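Local coordinates for DUF3194 domain-containing protein (Thermococcus onnurineus, PDB 3UEB) that is of unknown function but folds as a small alpha-plus-beta domain that joins its antiparallel sheet to that of a second copy of the protein, at residues L23-E28 with E96-E101; E32-Y37 with I50-R55; D40-S45 with D81-E86. One frame throughout, in Å; residues are numbered along the deposited sequence.

Overall arrangement
Helix 20-41 faces helix 80-104 in interaction 1 and strand 49-56 in interaction 2; interaction 3 is made by its last turn and the loop that follows, against helix 80-104. Interactions 1 and 3 lie on opposite sides of the chain's centre, their own centres about 23 Å apart, so helix 80-104 is held at widely separated levels. Interaction 2 is the buried middle, centred about 14 Å from interaction 1 and about 11 Å from interaction 3. It touches both: Met54 SD packs 3.7 Å from Gly27 C, while Tyr37 OH lies 3.2 Å from Glu86 OE1, a probable hydrogen bond. Each contact has residues within reach of the second subunit.

Interaction 1. Residues L23-E28 with E96-E101; sequences LIEIGE and ERKLRE
Ile26 and Lys98 mark the nearest backbone approach, with CA atoms 8.0 Å apart, where segments 23-28 and 96-101 run roughly antiparallel, their axes inclined at 152° and 11.0 Å apart at the closest. That spacing is too wide for the backbones to meet, and the gap is bridged by side chains. Ile26 supplies the apolar part. Its CG1 branch stands beside the backbone N (chi1 -67°) and sends CD1 across to Leu99, whose CD2 it meets at 3.9 Å; the two side chains cross at about a right angle. Ile26 CD1 also rests 4.0 Å from Lys98 CB, so one methyl sits against two neighbouring positions of the facing helix. The fold is a beta-alpha-beta-beta-alpha chain in which helices 20-41 and 80-104 accompany a three-stranded antiparallel sheet, and this contact joins the N-terminal part of the first helix to the C-terminal part of the second. Leu15, from the loop before helix 20-41, touches both Ile26 and Leu99 and extends the apolar patch. Beside buried Ile26, the partly exposed Glu25 reaches out with an extended chain and crosses Lys98 at about a right angle. Glu25 OE2 comes within 3.0 Å of Lys98 CE, a close contact but no hydrogen bond; Lys98 NZ stays 4.2 Å from Glu25 OE2, beyond a salt bridge. Bends at chi2 and chi4 shape the lysine chain, and Lys98 NZ pairs within its own helix with Glu101 OE1 at 3.5 Å. A lysine suits this border: its CB lies against Ile26, its outer methylenes pass the Glu25 carboxylate, and nearby carboxylates would be expected to stabilise its charge.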
ATOM      1  N   LEU A  23     -10.056   9.852  -1.397  1.00 27.16           N
ATOM      2  CA  LEU A  23      -9.921   8.806  -0.396  1.00 27.80           C
ATOM      3  C   LEU A  23      -8.714   7.936  -0.757  1.00 28.11           C
ATOM      4  O   LEU A  23      -7.940   7.532   0.117  1.00 26.91           O
ATOM      5  CB  LEU A  23     -11.196   7.962  -0.367  1.00 28.41           C
ATOM      6  CG  LEU A  23     -11.647   7.371   0.965  1.00 29.42           C
ATOM      7  CD1 LEU A  23     -11.787   8.484   2.013  1.00 31.16           C
ATOM      8  CD2 LEU A  23     -12.978   6.672   0.761  1.00 27.03           C
ATOM      9  N   ILE A  24      -8.565   7.646  -2.046  1.00 28.83           N
ATOM     10  CA  ILE A  24      -7.446   6.844  -2.543  1.00 30.09           C
ATOM     11  C   ILE A  24      -6.148   7.601  -2.266  1.00 30.39           C
ATOM     12  O   ILE A  24      -5.178   7.036  -1.758  1.00 30.01           O
ATOM     13  CB  ILE A  24      -7.569   6.584  -4.083  1.00 31.39           C
ATOM     14  CG1 ILE A  24      -8.475   5.380  -4.346  1.00 33.04           C
ATOM     15  CG2 ILE A  24      -6.197   6.348  -4.706  1.00 29.91           C
ATOM     16  CD1 ILE A  24      -9.914   5.592  -3.951  1.00 37.45           C
ATOM     17  N   GLU A  25      -6.147   8.884  -2.604  1.00 29.75           N
ATOM     18  CA  GLU A  25      -4.986   9.739  -2.396  1.00 30.71           C
ATOM     19  C   GLU A  25      -4.559   9.743  -0.922  1.00 29.30           C
ATOM     20  O   GLU A  25      -3.373   9.635  -0.607  1.00 26.99           O
ATOM     21  CB  GLU A  25      -5.319  11.166  -2.832  1.00 32.58           C
ATOM     22  CG  GLU A  25      -4.137  12.108  -2.871  1.00 35.05           C
ATOM     23  CD  GLU A  25      -4.574  13.559  -2.966  1.00 38.65           C
ATOM     24  OE1 GLU A  25      -5.527  13.852  -3.723  1.00 40.07           O
ATOM     25  OE2 GLU A  25      -3.965  14.409  -2.286  1.00 40.17           O
ATOM     26  N   ILE A  26      -5.532   9.879  -0.024  1.00 25.92           N
ATOM     27  CA  ILE A  26      -5.237   9.903   1.401  1.00 24.56           C
ATOM     28  C   ILE A  26      -4.786   8.529   1.881  1.00 24.09           C
ATOM     29  O   ILE A  26      -3.877   8.418   2.701  1.00 25.26           O
ATOM     30  CB  ILE A  26      -6.467  10.356   2.221  1.00 25.19           C
ATOM     31  CG1 ILE A  26      -6.781  11.820   1.906  1.00 24.35           C
ATOM     32  CG2 ILE A  26      -6.200  10.172   3.719  1.00 23.76           C
ATOM     33  CD1 ILE A  26      -5.655  12.778   2.258  1.00 23.41           C
ATOM     34  N   GLY A  27      -5.423   7.486   1.365  1.00 23.34           N
ATOM     35  CA  GLY A  27      -5.049   6.137   1.738  1.00 24.86           C
ATOM     36  C   GLY A  27      -3.587   5.930   1.389  1.00 24.90           C
ATOM     37  O   GLY A  27      -2.824   5.362   2.173  1.00 23.32           O
ATOM     38  N   GLU A  28      -3.193   6.399   0.206  1.00 23.56           N
ATOM     39  CA  GLU A  28      -1.814   6.274  -0.242  1.00 23.42           C
ATOM     40  C   GLU A  28      -0.884   7.124   0.626  1.00 22.51           C
ATOM     41  O   GLU A  28       0.201   6.684   1.004  1.00 22.06           O
ATOM     42  CB  GLU A  28      -1.691   6.708  -1.707  1.00 22.64           C
ATOM     43  CG  GLU A  28      -2.344   5.764  -2.699  1.00 24.96           C
ATOM     44  CD  GLU A  28      -2.299   6.288  -4.129  1.00 26.25           C
ATOM     45  OE1 GLU A  28      -2.739   5.564  -5.043  1.00 27.74           O
ATOM     46  OE2 GLU A  28      -1.828   7.424  -4.339  1.00 27.39           O
ATOM     47  N   GLU A  96      -3.917  14.872   8.392  1.00 21.25           N
ATOM     48  CA  GLU A  96      -4.689  16.028   8.838  1.00 23.68           C
ATOM     49  C   GLU A  96      -4.257  17.304   8.126  1.00 25.19           C
ATOM     50  O   GLU A  96      -5.095  18.146   7.808  1.00 25.00           O
ATOM     51  CB  GLU A  96      -4.578  16.206  10.358  1.00 24.18           C
ATOM     52  CG  GLU A  96      -5.551  17.229  10.954  1.00 25.42           C
ATOM     53  CD  GLU A  96      -7.006  16.964  10.579  1.00 27.30           C
ATOM     54  OE1 GLU A  96      -7.372  15.784  10.383  1.00 25.43           O
ATOM     55  OE2 GLU A  96      -7.791  17.936  10.494  1.00 27.68           O
ATOM     56  N   ARG A  97      -2.960  17.454   7.870  1.00 27.00           N
ATOM     57  CA  ARG A  97      -2.481  18.643   7.168  1.00 29.68           C
ATOM     58  C   ARG A  97      -3.010  18.654   5.745  1.00 29.60           C
ATOM     59  O   ARG A  97      -3.380  19.701   5.211  1.00 30.53           O
ATOM     60  CB  ARG A  97      -0.956  18.680   7.138  1.00 32.62           C
ATOM     61  CG  ARG A  97      -0.329  19.000   8.476  1.00 36.03           C
ATOM     62  CD  ARG A  97       1.167  19.123   8.344  1.00 39.73           C
ATOM     63  NE  ARG A  97       1.817  19.188   9.647  1.00 43.20           N
ATOM     64  CZ  ARG A  97       3.126  19.059   9.827  1.00 45.10           C
ATOM     65  NH1 ARG A  97       3.922  18.862   8.780  1.00 44.48           N
ATOM     66  NH2 ARG A  97       3.638  19.113  11.052  1.00 44.91           N
ATOM     67  N   LYS A  98      -3.043  17.475   5.139  1.00 29.17           N
ATOM     68  CA  LYS A  98      -3.529  17.317   3.778  1.00 26.33           C
ATOM     69  C   LYS A  98      -5.019  17.639   3.721  1.00 24.76           C
ATOM     70  O   LYS A  98      -5.487  18.291   2.788  1.00 22.72           O
ATOM     71  CB  LYS A  98      -3.308  15.879   3.313  1.00 28.96           C
ATOM     72  CG  LYS A  98      -2.700  15.759   1.937  1.00 33.44           C
ATOM     73  CD  LYS A  98      -3.514  16.472   0.876  1.00 36.51           C
ATOM     74  CE  LYS A  98      -2.761  16.450  -0.442  1.00 37.88           C
ATOM     75  NZ  LYS A  98      -1.355  16.911  -0.237  1.00 40.62           N
ATOM     76  N   LEU A  99      -5.763  17.166   4.717  1.00 22.71           N
ATOM     77  CA  LEU A  99      -7.201  17.411   4.764  1.00 22.75           C
ATOM     78  C   LEU A  99      -7.470  18.918   4.822  1.00 22.96           C
ATOM     79  O   LEU A  99      -8.303  19.432   4.080  1.00 22.41           O
ATOM     80  CB  LEU A  99      -7.839  16.706   5.978  1.00 17.71           C
ATOM     81  CG  LEU A  99      -7.666  15.181   6.087  1.00 17.51           C
ATOM     82  CD1 LEU A  99      -8.520  14.632   7.233  1.00 16.28           C
ATOM     83  CD2 LEU A  99      -8.078  14.521   4.786  1.00 18.02           C
ATOM     84  N   ARG A 100      -6.762  19.621   5.700  1.00 24.91           N
ATOM     85  CA  ARG A 100      -6.941  21.060   5.810  1.00 27.83           C
ATOM     86  C   ARG A 100      -6.540  21.721   4.497  1.00 30.30           C
ATOM     87  O   ARG A 100      -7.190  22.663   4.047  1.00 29.79           O
ATOM     88  CB  ARG A 100      -6.105  21.630   6.960  1.00 27.89           C
ATOM     89  CG  ARG A 100      -6.832  21.627   8.306  1.00 30.70           C
ATOM     90  CD  ARG A 100      -6.190  22.606   9.282  1.00 32.56           C
ATOM     91  NE  ARG A 100      -4.872  22.162   9.732  1.00 32.62           N
ATOM     92  CZ  ARG A 100      -4.675  21.194  10.620  1.00 32.18           C
ATOM     93  NH1 ARG A 100      -5.714  20.564  11.159  1.00 31.97           N
ATOM     94  NH2 ARG A 100      -3.440  20.858  10.972  1.00 32.59           N
ATOM     95  N   GLU A 101      -5.476  21.216   3.879  1.00 30.98           N
ATOM     96  CA  GLU A 101      -5.011  21.765   2.613  1.00 33.18           C
ATOM     97  C   GLU A 101      -6.109  21.623   1.569  1.00 33.79           C
ATOM     98  O   GLU A 101      -6.442  22.573   0.862  1.00 35.06           O
ATOM     99  CB  GLU A 101      -3.765  21.025   2.129  1.00 34.44           C
ATOM    100  CG  GLU A 101      -3.195  21.575   0.834  1.00 35.55           C
ATOM    101  CD  GLU A 101      -2.193  20.636   0.196  1.00 37.55           C
ATOM    102  OE1 GLU A 101      -1.218  20.255   0.879  1.00 39.28           O
ATOM    103  OE2 GLU A 101      -2.380  20.276  -0.986  1.00 35.42           O
TER

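Interaction 2. Residues E32-Y37 with I50-R55; sequences ETIIDY and IEVTMR
Ile35 and Val52 form the tight part of this helix-on-strand contact. CG1 of Ile35 lies 3.8 Å from CG2 of Val52 and 4.1 Å from its CB, the two side chains crossing obliquely. Val52 keeps CG1 anti to its backbone N (chi1 -171°), which leaves CG2 as the branch presented to the helix; a second isoleucine, Ile34, approaches Val52 CG2 through its own CG2 at 4.3 Å. Beta-branched residues suit both surfaces, giving the strand a broad, rigid hydrophobic face and the helix branched methyls and methylenes that meet it. Helix 32-37 runs almost antiparallel to strand 50-55, at 168° with the axes 9.0 Å apart, in a layer of helix over sheet. Strand 49-56 is an outer strand of the chain's own sheet, and it pairs antiparallel with a strand of the second subunit, so the sheet runs on across the interface. Packing is looser toward Ile50, whose CD1 comes no closer than 4.4 Å to CA of Ile35, yet Ile50 is buried and also packs on Val38 and Phe39. The solvent side belongs instead to partly exposed acids: Glu32 and Asp36 direct their CB atoms off the strand, as Glu51 does off the helix. Thr53 OG1 hydrogen-bonds to Thr53 OG1 of the second subunit, and Arg55 NE forms a salt bridge with Asp49 of that subunit.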
ATOM      1  N   GLU A  32       2.034   5.212   2.837  1.00 25.36           N
ATOM      2  CA  GLU A  32       3.403   5.558   2.491  1.00 26.40           C
ATOM      3  C   GLU A  32       4.098   6.387   3.567  1.00 26.83           C
ATOM      4  O   GLU A  32       5.317   6.333   3.707  1.00 26.27           O
ATOM      5  CB  GLU A  32       3.411   6.253   1.123  1.00 28.11           C
ATOM      6  CG  GLU A  32       2.746   5.362   0.066  1.00 29.63           C
ATOM      7  CD  GLU A  32       2.646   5.994  -1.308  1.00 33.00           C
ATOM      8  OE1 GLU A  32       2.890   7.216  -1.424  1.00 29.17           O
ATOM      9  OE2 GLU A  32       2.311   5.255  -2.269  1.00 34.51           O
ATOM     10  N   THR A  33       3.331   7.154   4.334  1.00 27.20           N
ATOM     11  CA  THR A  33       3.931   7.921   5.418  1.00 24.94           C
ATOM     12  C   THR A  33       4.458   6.883   6.414  1.00 24.04           C
ATOM     13  O   THR A  33       5.543   7.025   6.966  1.00 24.08           O
ATOM     14  CB  THR A  33       2.887   8.823   6.129  1.00 24.61           C
ATOM     15  OG1 THR A  33       2.463   9.863   5.230  1.00 25.14           O
ATOM     16  CG2 THR A  33       3.482   9.450   7.391  1.00 22.24           C
ATOM     17  N   ILE A  34       3.680   5.829   6.626  1.00 23.29           N
ATOM     18  CA  ILE A  34       4.061   4.772   7.552  1.00 23.14           C
ATOM     19  C   ILE A  34       5.277   3.989   7.051  1.00 24.56           C
ATOM     20  O   ILE A  34       6.170   3.660   7.834  1.00 26.47           O
ATOM     21  CB  ILE A  34       2.877   3.815   7.798  1.00 21.53           C
ATOM     22  CG1 ILE A  34       1.755   4.575   8.517  1.00 19.65           C
ATOM     23  CG2 ILE A  34       3.330   2.612   8.622  1.00 22.32           C
ATOM     24  CD1 ILE A  34       0.478   3.780   8.728  1.00 12.41           C
ATOM     25  N   ILE A  35       5.317   3.701   5.750  1.00 24.66           N
ATOM     26  CA  ILE A  35       6.440   2.967   5.162  1.00 24.81           C
ATOM     27  C   ILE A  35       7.706   3.816   5.273  1.00 25.04           C
ATOM     28  O   ILE A  35       8.767   3.336   5.682  1.00 23.71           O
ATOM     29  CB  ILE A  35       6.195   2.646   3.664  1.00 25.25           C
ATOM     30  CG1 ILE A  35       4.972   1.747   3.517  1.00 26.41           C
ATOM     31  CG2 ILE A  35       7.419   1.960   3.057  1.00 24.57           C
ATOM     32  CD1 ILE A  35       4.498   1.606   2.076  1.00 29.26           C
ATOM     33  N   ASP A  36       7.590   5.083   4.895  1.00 24.74           N
ATOM     34  CA  ASP A  36       8.725   5.988   4.970  1.00 25.25           C
ATOM     35  C   ASP A  36       9.262   6.032   6.392  1.00 23.74           C
ATOM     36  O   ASP A  36      10.465   5.919   6.613  1.00 24.71           O
ATOM     37  CB  ASP A  36       8.319   7.405   4.540  1.00 27.25           C
ATOM     38  CG  ASP A  36       8.095   7.519   3.044  1.00 29.58           C
ATOM     39  OD1 ASP A  36       8.411   6.547   2.324  1.00 29.27           O
ATOM     40  OD2 ASP A  36       7.609   8.581   2.592  1.00 29.60           O
ATOM     41  N   TYR A  37       8.360   6.186   7.356  1.00 21.49           N
ATOM     42  CA  TYR A  37       8.771   6.269   8.747  1.00 20.39           C
ATOM     43  C   TYR A  37       9.572   5.056   9.193  1.00 19.16           C
ATOM     44  O   TYR A  37      10.593   5.197   9.847  1.00 19.68           O
ATOM     45  CB  TYR A  37       7.566   6.421   9.665  1.00 20.68           C
ATOM     46  CG  TYR A  37       7.932   7.040  10.986  1.00 21.31           C
ATOM     47  CD1 TYR A  37       7.923   8.424  11.149  1.00 23.58           C
ATOM     48  CD2 TYR A  37       8.314   6.250  12.066  1.00 22.27           C
ATOM     49  CE1 TYR A  37       8.282   9.009  12.360  1.00 25.93           C
ATOM     50  CE2 TYR A  37       8.681   6.825  13.281  1.00 23.16           C
ATOM     51  CZ  TYR A  37       8.661   8.204  13.417  1.00 26.06           C
ATOM     52  OH  TYR A  37       9.026   8.788  14.607  1.00 31.05           O
ATOM     53  N   ILE A  50       8.045  -6.082   6.445  1.00 19.00           N
ATOM     54  CA  ILE A  50       7.103  -5.011   6.674  1.00 19.59           C
ATOM     55  C   ILE A  50       5.940  -5.149   5.695  1.00 21.10           C
ATOM     56  O   ILE A  50       6.134  -5.446   4.510  1.00 20.18           O
ATOM     57  CB  ILE A  50       7.767  -3.617   6.528  1.00 17.64           C
ATOM     58  CG1 ILE A  50       6.717  -2.528   6.754  1.00 17.49           C
ATOM     59  CG2 ILE A  50       8.437  -3.471   5.167  1.00 15.81           C
ATOM     60  CD1 ILE A  50       7.249  -1.107   6.569  1.00 16.61           C
ATOM     61  N   GLU A  51       4.729  -4.958   6.206  1.00 20.44           N
ATOM     62  CA  GLU A  51       3.535  -5.051   5.380  1.00 22.87           C
ATOM     63  C   GLU A  51       2.553  -3.968   5.784  1.00 22.89           C
ATOM     64  O   GLU A  51       2.125  -3.900   6.938  1.00 24.07           O
ATOM     65  CB  GLU A  51       2.877  -6.422   5.539  1.00 21.95           C
ATOM     66  CG  GLU A  51       3.845  -7.564   5.366  1.00 26.25           C
ATOM     67  CD  GLU A  51       3.190  -8.910   5.540  1.00 30.03           C
ATOM     68  OE1 GLU A  51       3.931  -9.913   5.615  1.00 31.14           O
ATOM     69  OE2 GLU A  51       1.937  -8.963   5.598  1.00 31.77           O
ATOM     70  N   VAL A  52       2.205  -3.119   4.828  1.00 21.24           N
ATOM     71  CA  VAL A  52       1.273  -2.046   5.078  1.00 20.20           C
ATOM     72  C   VAL A  52       0.141  -2.132   4.061  1.00 21.28           C
ATOM     73  O   VAL A  52       0.352  -2.067   2.845  1.00 19.12           O
ATOM     74  CB  VAL A  52       1.973  -0.689   4.997  1.00 20.97           C
ATOM     75  CG1 VAL A  52       1.029   0.400   5.477  1.00 21.09           C
ATOM     76  CG2 VAL A  52       3.241  -0.714   5.863  1.00 22.14           C
ATOM     77  N   THR A  53      -1.065  -2.287   4.584  1.00 20.77           N
ATOM     78  CA  THR A  53      -2.257  -2.432   3.776  1.00 21.84           C
ATOM     79  C   THR A  53      -3.172  -1.225   3.831  1.00 22.57           C
ATOM     80  O   THR A  53      -3.351  -0.632   4.889  1.00 22.99           O
ATOM     81  CB  THR A  53      -3.086  -3.632   4.269  1.00 22.14           C
ATOM     82  OG1 THR A  53      -2.263  -4.801   4.303  1.00 21.76           O
ATOM     83  CG2 THR A  53      -4.284  -3.874   3.353  1.00 24.19           C
ATOM     84  N   MET A  54      -3.740  -0.857   2.689  1.00 23.28           N
ATOM     85  CA  MET A  54      -4.717   0.223   2.659  1.00 23.60           C
ATOM     86  C   MET A  54      -5.971  -0.417   2.074  1.00 24.73           C
ATOM     87  O   MET A  54      -5.905  -1.144   1.074  1.00 22.37           O
ATOM     88  CB  MET A  54      -4.265   1.413   1.796  1.00 23.32           C
ATOM     89  CG  MET A  54      -4.486   1.279   0.292  1.00 24.98           C
ATOM     90  SD  MET A  54      -4.178   2.836  -0.559  1.00 19.84           S
ATOM     91  CE  MET A  54      -2.413   2.795  -0.580  1.00 26.26           C
ATOM     92  N   ARG A  55      -7.102  -0.175   2.723  1.00 25.35           N
ATOM     93  CA  ARG A  55      -8.374  -0.714   2.271  1.00 28.19           C
ATOM     94  C   ARG A  55      -9.372   0.429   2.108  1.00 28.40           C
ATOM     95  O   ARG A  55      -9.670   1.139   3.066  1.00 27.60           O
ATOM     96  CB  ARG A  55      -8.916  -1.725   3.289  1.00 30.47           C
ATOM     97  CG  ARG A  55     -10.301  -2.262   2.938  1.00 35.22           C
ATOM     98  CD  ARG A  55     -10.917  -3.070   4.080  1.00 39.60           C
ATOM     99  NE  ARG A  55     -12.236  -3.594   3.727  1.00 42.52           N
ATOM    100  CZ  ARG A  55     -13.073  -4.172   4.588  1.00 44.61           C
ATOM    101  NH1 ARG A  55     -14.252  -4.623   4.170  1.00 44.49           N
ATOM    102  NH2 ARG A  55     -12.737  -4.296   5.867  1.00 43.90           N
TER

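Interaction 3. Residues D40-S45 with D81-E86; sequences DHLTRS and DKLIDE
Leu42 and Leu83 are brought together by their first torsions: Leu83 swings CG away from its backbone N and over toward the carbonyl carbon (chi1 168°), whereas Leu42 holds CG on the N side (chi1 -72°). One methyl of Leu83 thereby pushes into the end of Leu42. CD2 of Leu83 lies 3.4 Å from CD1 of Leu42, tighter than ordinary van der Waals contact, and 3.6 Å from CG of Leu42, so it lies against the CG-CD1 bond of that residue. The other methyl of Leu83, CD1, lies 4.3 Å from CB of His41. In the fold, this joins the last turn of helix 20-41 and the loop leaving it to the first turns of helix 80-104. Leucines suit the place because several parts of the fold meet here: Leu83 also packs on Leu70 of strand 63-71, and Leu42 on the loop residues Val47 and Val78. CB is the part of His41 that meets Leu83; ND1 of His41 is held by the backbone O of Tyr37, and the histidine ring stacks with that tyrosine. Farther along the loop, Arg44 hydrogen-bonds through NH2 to Leu18 O of the second subunit.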
ATOM      1  N   ASP A  40      13.041   5.082   7.622  1.00 24.67           N
ATOM      2  CA  ASP A  40      13.868   6.223   7.985  1.00 24.68           C
ATOM      3  C   ASP A  40      14.379   6.058   9.407  1.00 24.10           C
ATOM      4  O   ASP A  40      15.283   6.777   9.834  1.00 27.24           O
ATOM      5  CB  ASP A  40      13.086   7.540   7.890  1.00 28.05           C
ATOM      6  CG  ASP A  40      12.829   7.972   6.456  1.00 27.89           C
ATOM      7  OD1 ASP A  40      13.688   7.720   5.581  1.00 28.47           O
ATOM      8  OD2 ASP A  40      11.770   8.582   6.210  1.00 29.33           O
ATOM      9  N   HIS A  41      13.815   5.105  10.139  1.00 22.11           N
ATOM     10  CA  HIS A  41      14.223   4.900  11.521  1.00 21.53           C
ATOM     11  C   HIS A  41      14.843   3.544  11.828  1.00 21.10           C
ATOM     12  O   HIS A  41      15.267   3.282  12.959  1.00 21.08           O
ATOM     13  CB  HIS A  41      13.035   5.160  12.454  1.00 22.10           C
ATOM     14  CG  HIS A  41      12.516   6.563  12.383  1.00 26.04           C
ATOM     15  ND1 HIS A  41      11.831   7.049  11.290  1.00 24.69           N
ATOM     16  CD2 HIS A  41      12.625   7.599  13.249  1.00 25.93           C
ATOM     17  CE1 HIS A  41      11.545   8.324  11.483  1.00 26.74           C
ATOM     18  NE2 HIS A  41      12.015   8.683  12.664  1.00 28.41           N
ATOM     19  N   LEU A  42      14.890   2.674  10.831  1.00 19.84           N
ATOM     20  CA  LEU A  42      15.493   1.360  11.014  1.00 20.47           C
ATOM     21  C   LEU A  42      16.423   1.129   9.851  1.00 19.97           C
ATOM     22  O   LEU A  42      16.184   1.623   8.754  1.00 21.51           O
ATOM     23  CB  LEU A  42      14.434   0.251  11.034  1.00 17.52           C
ATOM     24  CG  LEU A  42      13.507   0.097  12.238  1.00 15.26           C
ATOM     25  CD1 LEU A  42      12.563  -1.062  11.975  1.00 12.70           C
ATOM     26  CD2 LEU A  42      14.311  -0.160  13.504  1.00 15.58           C
ATOM     27  N   THR A  43      17.503   0.403  10.084  1.00 21.59           N
ATOM     28  CA  THR A  43      18.414   0.123   8.988  1.00 21.86           C
ATOM     29  C   THR A  43      17.724  -0.930   8.128  1.00 19.84           C
ATOM     30  O   THR A  43      16.810  -1.605   8.594  1.00 19.86           O
ATOM     31  CB  THR A  43      19.746  -0.429   9.495  1.00 21.98           C
ATOM     32  OG1 THR A  43      20.646  -0.568   8.389  1.00 31.85           O
ATOM     33  CG2 THR A  43      19.549  -1.771  10.141  1.00 18.64           C
ATOM     34  N   ARG A  44      18.157  -1.074   6.883  1.00 22.09           N
ATOM     35  CA  ARG A  44      17.556  -2.046   5.980  1.00 22.78           C
ATOM     36  C   ARG A  44      17.531  -3.430   6.613  1.00 21.27           C
ATOM     37  O   ARG A  44      16.508  -4.108   6.606  1.00 19.27           O
ATOM     38  CB  ARG A  44      18.345  -2.108   4.671  1.00 27.35           C
ATOM     39  CG  ARG A  44      18.567  -0.753   4.011  1.00 35.55           C
ATOM     40  CD  ARG A  44      17.378  -0.299   3.166  1.00 37.47           C
ATOM     41  NE  ARG A  44      17.582  -0.565   1.741  1.00 40.84           N
ATOM     42  CZ  ARG A  44      17.372  -1.739   1.152  1.00 43.53           C
ATOM     43  NH1 ARG A  44      16.943  -2.779   1.861  1.00 46.94           N
ATOM     44  NH2 ARG A  44      17.591  -1.876  -0.151  1.00 42.32           N
ATOM     45  N   SER A  45      18.661  -3.841   7.173  1.00 18.80           N
ATOM     46  CA  SER A  45      18.774  -5.156   7.780  1.00 18.68           C
ATOM     47  C   SER A  45      17.852  -5.367   8.974  1.00 19.12           C
ATOM     48  O   SER A  45      17.524  -6.504   9.305  1.00 21.40           O
ATOM     49  CB  SER A  45      20.212  -5.404   8.218  1.00 18.92           C
ATOM     50  OG  SER A  45      20.503  -4.635   9.370  1.00 22.44           O
ATOM     51  N   ASP A  81       6.165  -2.066  18.679  1.00 25.77           N
ATOM     52  CA  ASP A  81       4.871  -1.407  18.834  1.00 26.47           C
ATOM     53  C   ASP A  81       5.081   0.096  18.960  1.00 26.76           C
ATOM     54  O   ASP A  81       4.320   0.892  18.406  1.00 27.53           O
ATOM     55  CB  ASP A  81       4.135  -1.921  20.073  1.00 29.13           C
ATOM     56  CG  ASP A  81       3.883  -3.413  20.023  1.00 29.71           C
ATOM     57  OD1 ASP A  81       3.493  -3.924  18.951  1.00 32.18           O
ATOM     58  OD2 ASP A  81       4.067  -4.073  21.068  1.00 33.68           O
ATOM     59  N   LYS A  82       6.127   0.476  19.682  1.00 25.57           N
ATOM     60  CA  LYS A  82       6.447   1.880  19.887  1.00 25.81           C
ATOM     61  C   LYS A  82       6.741   2.534  18.533  1.00 25.21           C
ATOM     62  O   LYS A  82       6.219   3.612  18.228  1.00 22.85           O
ATOM     63  CB  LYS A  82       7.656   1.992  20.820  1.00 29.48           C
ATOM     64  CG  LYS A  82       7.720   3.260  21.659  1.00 33.19           C
ATOM     65  CD  LYS A  82       8.362   4.399  20.900  1.00 36.48           C
ATOM     66  CE  LYS A  82       9.814   4.088  20.525  1.00 39.83           C
ATOM     67  NZ  LYS A  82      10.674   3.884  21.729  1.00 41.43           N
ATOM     68  N   LEU A  83       7.579   1.879  17.729  1.00 21.99           N
ATOM     69  CA  LEU A  83       7.920   2.394  16.408  1.00 21.15           C
ATOM     70  C   LEU A  83       6.649   2.480  15.567  1.00 18.34           C
ATOM     71  O   LEU A  83       6.403   3.483  14.905  1.00 18.48           O
ATOM     72  CB  LEU A  83       8.945   1.484  15.717  1.00 21.90           C
ATOM     73  CG  LEU A  83       9.166   1.746  14.221  1.00 20.59           C
ATOM     74  CD1 LEU A  83       9.469   3.217  14.001  1.00 24.83           C
ATOM     75  CD2 LEU A  83      10.306   0.880  13.702  1.00 22.23           C
ATOM     76  N   ILE A  84       5.839   1.431  15.602  1.00 17.59           N
ATOM     77  CA  ILE A  84       4.592   1.433  14.849  1.00 20.27           C
ATOM     78  C   ILE A  84       3.727   2.598  15.327  1.00 20.57           C
ATOM     79  O   ILE A  84       3.152   3.317  14.510  1.00 20.25           O
ATOM     80  CB  ILE A  84       3.806   0.101  15.014  1.00 19.09           C
ATOM     81  CG1 ILE A  84       4.564  -1.042  14.340  1.00 16.42           C
ATOM     82  CG2 ILE A  84       2.425   0.224  14.375  1.00 19.44           C
ATOM     83  CD1 ILE A  84       3.815  -2.371  14.395  1.00 17.39           C
ATOM     84  N   ASP A  85       3.649   2.794  16.644  1.00 22.24           N
ATOM     85  CA  ASP A  85       2.854   3.892  17.204  1.00 24.76           C
ATOM     86  C   ASP A  85       3.293   5.235  16.657  1.00 23.26           C
ATOM     87  O   ASP A  85       2.465   6.049  16.259  1.00 20.57           O
ATOM     88  CB  ASP A  85       2.952   3.932  18.729  1.00 29.40           C
ATOM     89  CG  ASP A  85       2.232   2.778  19.387  1.00 35.61           C
ATOM     90  OD1 ASP A  85       1.105   2.451  18.949  1.00 38.76           O
ATOM     91  OD2 ASP A  85       2.788   2.206  20.349  1.00 38.15           O
ATOM     92  N   GLU A  86       4.602   5.470  16.656  1.00 23.00           N
ATOM     93  CA  GLU A  86       5.152   6.715  16.140  1.00 22.55           C
ATOM     94  C   GLU A  86       4.855   6.886  14.650  1.00 22.67           C
ATOM     95  O   GLU A  86       4.500   7.977  14.201  1.00 21.58           O
ATOM     96  CB  GLU A  86       6.661   6.750  16.373  1.00 26.47           C
ATOM     97  CG  GLU A  86       7.056   7.332  17.712  1.00 31.07           C
ATOM     98  CD  GLU A  86       8.470   6.965  18.109  1.00 35.67           C
ATOM     99  OE1 GLU A  86       9.384   7.068  17.259  1.00 38.12           O
ATOM    100  OE2 GLU A  86       8.665   6.577  19.278  1.00 35.59           O
TER